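Local coordinates for protein acyl-coenzyme A oxidase acox-1.2 (Caenorhabditis elegans, PDB 5K3J) that catalyses the FAD-dependent first step of peroxisomal beta-oxidation, desaturating the CoA thioester of an ascaroside pheromone precursor with a five-carbon omega side chain, at residues P463-S466 with Y467-D470; D643-P646 with S647-K650. One frame throughout, in Å; residues are numbered along the deposited sequence.

Overall arrangement
Interactions 1 and 2 are both local contacts within eight consecutive residues. They lie on opposite sides of the chain's centre, with their own centres about 68 Å apart, and share no helix or strand. Residues 463-470 form a turn in the loop between helices 435-450 and 481-507, packed on helices of the same chain. Residues 643-650 form the start of helix 646-661, much farther from the centre, and meet the second subunit. Each has three buried residues, but interaction 1 has one exposed and interaction 2 three. Interaction 1 sets the edge of a tyrosine ring against a backbone carbonyl, while interaction 2 joins aliphatic side chains and lets one carbonyl accept two amides.

Interaction 1 (P463-S466 with Y467-D470); sequences PVAS and YLAD
The ring edge of Tyr467 lies against the carbonyl oxygen of Val464. Tyr467 CG stands between the backbone N and the carbonyl carbon (chi1 77°), which carries the ring back along the chain. Val464 O lies in the ring plane, 3.3 Å from Tyr467 CD1. On one face of the same ring, Leu468 CG sits 4.0 Å above the plane, offset toward the rim.

Ser466 is the junction residue. Its O accepts from Ala469 N at 3.1 Å, with the donor above the carbonyl plane. Its OG is turned beside its own carbonyl carbon (chi1 151°). OG lies close to Tyr467 N, but at too poor an angle for a hydrogen bond. Leu468 N donates to Ala465 O at 2.9 Å, and this bond is fairly straight. Both bonds run from residue i+3 back to residue i, so two turns follow one another. The side chain of Leu468 lies along the Ala465 carbonyl, with CB 3.2 Å from Ala465 O. Its CD1 reaches Ala465 CB only loosely, at 4.4 Å.

The side chain of Tyr467 is about 8 Å from that of the ATP-site residue Ala526. Its hydroxyl is hydrogen-bonded to His530 of helix 520-543, and the planes of the two rings lie at about 40°. Tyr467 and Leu468 also pack on helix 481-507. Ala465 and Leu468 rest on helix 435-450. The turn thus packs against three helices, 435-450, 481-507 and 520-543.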
# COMPACT_ATOMS: atom_id res chain seq x y z
N PRO A 463 18.41 20.47 -22.82
CA PRO A 463 19.35 19.36 -22.66
C PRO A 463 18.65 18.08 -22.21
O PRO A 463 19.09 16.98 -22.53
CB PRO A 463 20.32 19.86 -21.58
CG PRO A 463 20.08 21.35 -21.49
CD PRO A 463 18.65 21.54 -21.84
N VAL A 464 17.56 18.24 -21.46
CA VAL A 464 16.80 17.10 -20.98
C VAL A 464 16.11 16.39 -22.14
O VAL A 464 16.02 15.16 -22.17
CB VAL A 464 15.73 17.54 -19.95
CG1 VAL A 464 15.04 16.32 -19.35
CG2 VAL A 464 16.36 18.38 -18.85
N ALA A 465 15.65 17.17 -23.11
CA ALA A 465 14.93 16.62 -24.26
C ALA A 465 15.86 16.28 -25.42
O ALA A 465 15.49 15.49 -26.30
CB ALA A 465 13.86 17.60 -24.72
N SER A 466 17.05 16.87 -25.40
CA SER A 466 18.07 16.72 -26.45
C SER A 466 18.16 15.33 -27.09
O SER A 466 18.18 15.21 -28.32
CB SER A 466 19.44 17.07 -25.88
OG SER A 466 20.47 16.35 -26.55
N TYR A 467 18.20 14.30 -26.26
CA TYR A 467 18.44 12.93 -26.71
C TYR A 467 17.36 12.42 -27.67
O TYR A 467 17.53 11.37 -28.28
CB TYR A 467 18.54 11.99 -25.51
CG TYR A 467 17.21 11.64 -24.89
CD1 TYR A 467 16.62 12.48 -23.95
CD2 TYR A 467 16.54 10.47 -25.23
CE1 TYR A 467 15.40 12.16 -23.37
CE2 TYR A 467 15.32 10.15 -24.66
CZ TYR A 467 14.75 11.00 -23.73
OH TYR A 467 13.54 10.68 -23.17
N LEU A 468 16.25 13.15 -27.77
CA LEU A 468 15.15 12.74 -28.63
C LEU A 468 15.44 12.98 -30.10
O LEU A 468 14.98 12.24 -30.97
CB LEU A 468 13.86 13.46 -28.22
CG LEU A 468 13.25 13.07 -26.87
CD1 LEU A 468 12.11 14.01 -26.52
CD2 LEU A 468 12.77 11.62 -26.88
N ALA A 469 16.21 14.03 -30.40
CA ALA A 469 16.52 14.37 -31.78
C ALA A 469 17.65 13.51 -32.32
O ALA A 469 17.92 13.50 -33.53
CB ALA A 469 16.86 15.84 -31.90
N ASP A 470 18.33 12.80 -31.43
CA ASP A 470 19.46 11.97 -31.81
C ASP A 470 19.04 10.62 -32.37
O ASP A 470 17.89 10.41 -32.73
CB ASP A 470 20.40 11.73 -30.62
CG ASP A 470 20.96 13.00 -30.05
OD1 ASP A 470 20.94 14.03 -30.76
OD2 ASP A 470 21.43 12.98 -28.89

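Interaction 2 (D643-P646 with S647-K650); sequences DVLP and SVEK
Val648 holds CG1 anti to its backbone N (chi1 172°) and CG2 anti to its carbonyl carbon. CG2 thereby lies against Leu645, the residue before the helix, 3.7 Å from Leu645 CB. Ser647 OG lies between its backbone N and carbonyl carbon (chi1 60°), which sets it alongside Leu645 CB at 3.8 Å. The CB of Leu645 thus has a methyl group and a hydroxyl oxygen as neighbours. Val644 adds a looser apolar contact, with its CG1 4.5 Å from Val648 CB.

Three backbone hydrogen bonds run beside these contacts. Leu645 O accepts two amides. Glu649 N approaches nearly along the C=O axis at 3.1 Å, with an N-H...O angle of 166°. Val648 N is nearer, at 2.8 Å, but it lies well above the carbonyl plane and its bond is more bent. Lys650 N donates to Pro646 O at 3.0 Å, which repeats the i+4 to i pattern one residue on. The bent side chain of Glu649 takes its carboxylate to a salt bridge with Lys653, farther along the same helix.

His226 of the second subunit packs on Val644 and Val648, and Lys193 of that subunit packs on Leu645. This end of the helix is therefore also part of the dimer contact. The whole is a helix N-terminus: Leu645 occupies the N-cap position, and Pro646 follows it as the first residue of helix 646-661. Proline suits a first helical turn, where its nitrogen need not donate a hydrogen bond.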
# COMPACT_ATOMS: atom_id res chain seq x y z
N ASP A 643 -6.43 -7.14 32.48
CA ASP A 643 -6.29 -8.53 32.10
C ASP A 643 -7.57 -9.02 31.45
O ASP A 643 -7.55 -9.61 30.37
CB ASP A 643 -5.94 -9.38 33.33
CG ASP A 643 -5.48 -10.77 32.96
OD1 ASP A 643 -5.02 -10.96 31.81
OD2 ASP A 643 -5.58 -11.67 33.82
N VAL A 644 -8.70 -8.75 32.10
CA VAL A 644 -10.00 -9.07 31.54
C VAL A 644 -10.64 -7.80 30.99
O VAL A 644 -10.98 -6.89 31.75
CB VAL A 644 -10.94 -9.70 32.58
CG1 VAL A 644 -12.31 -9.96 31.97
CG2 VAL A 644 -10.34 -10.98 33.14
N LEU A 645 -10.77 -7.74 29.67
CA LEU A 645 -11.36 -6.59 29.01
C LEU A 645 -12.79 -6.34 29.45
O LEU A 645 -13.58 -7.28 29.56
CB LEU A 645 -11.32 -6.76 27.49
CG LEU A 645 -9.95 -6.78 26.81
CD1 LEU A 645 -10.10 -6.90 25.30
CD2 LEU A 645 -9.14 -5.55 27.16
N PRO A 646 -13.13 -5.07 29.72
CA PRO A 646 -14.49 -4.60 29.99
C PRO A 646 -15.50 -5.15 28.99
O PRO A 646 -16.61 -5.53 29.35
CB PRO A 646 -14.36 -3.09 29.86
CG PRO A 646 -12.96 -2.81 30.32
CD PRO A 646 -12.13 -3.99 29.88
N SER A 647 -15.09 -5.22 27.72
CA SER A 647 -15.97 -5.73 26.68
C SER A 647 -16.13 -7.25 26.73
O SER A 647 -17.11 -7.80 26.23
CB SER A 647 -15.44 -5.32 25.30
OG SER A 647 -14.13 -5.83 25.08
N VAL A 648 -15.16 -7.94 27.34
CA VAL A 648 -15.27 -9.39 27.50
C VAL A 648 -16.24 -9.73 28.62
O VAL A 648 -17.07 -10.63 28.49
CB VAL A 648 -13.90 -10.04 27.81
CG1 VAL A 648 -14.09 -11.52 28.16
CG2 VAL A 648 -12.97 -9.90 26.62
N GLU A 649 -16.11 -9.01 29.74
CA GLU A 649 -17.00 -9.15 30.88
C GLU A 649 -18.43 -8.82 30.50
O GLU A 649 -19.38 -9.44 30.98
CB GLU A 649 -16.53 -8.24 32.01
CG GLU A 649 -17.35 -8.35 33.28
CD GLU A 649 -17.04 -9.61 34.07
OE1 GLU A 649 -15.86 -9.80 34.45
OE2 GLU A 649 -17.97 -10.41 34.31
N LYS A 650 -18.58 -7.82 29.64
CA LYS A 650 -19.91 -7.32 29.27
C LYS A 650 -20.58 -8.14 28.17
O LYS A 650 -21.80 -8.30 28.17
CB LYS A 650 -19.82 -5.86 28.84
CG LYS A 650 -21.14 -5.27 28.35
CD LYS A 650 -20.99 -3.82 27.94
CE LYS A 650 -22.32 -3.25 27.48
NZ LYS A 650 -22.18 -1.84 27.03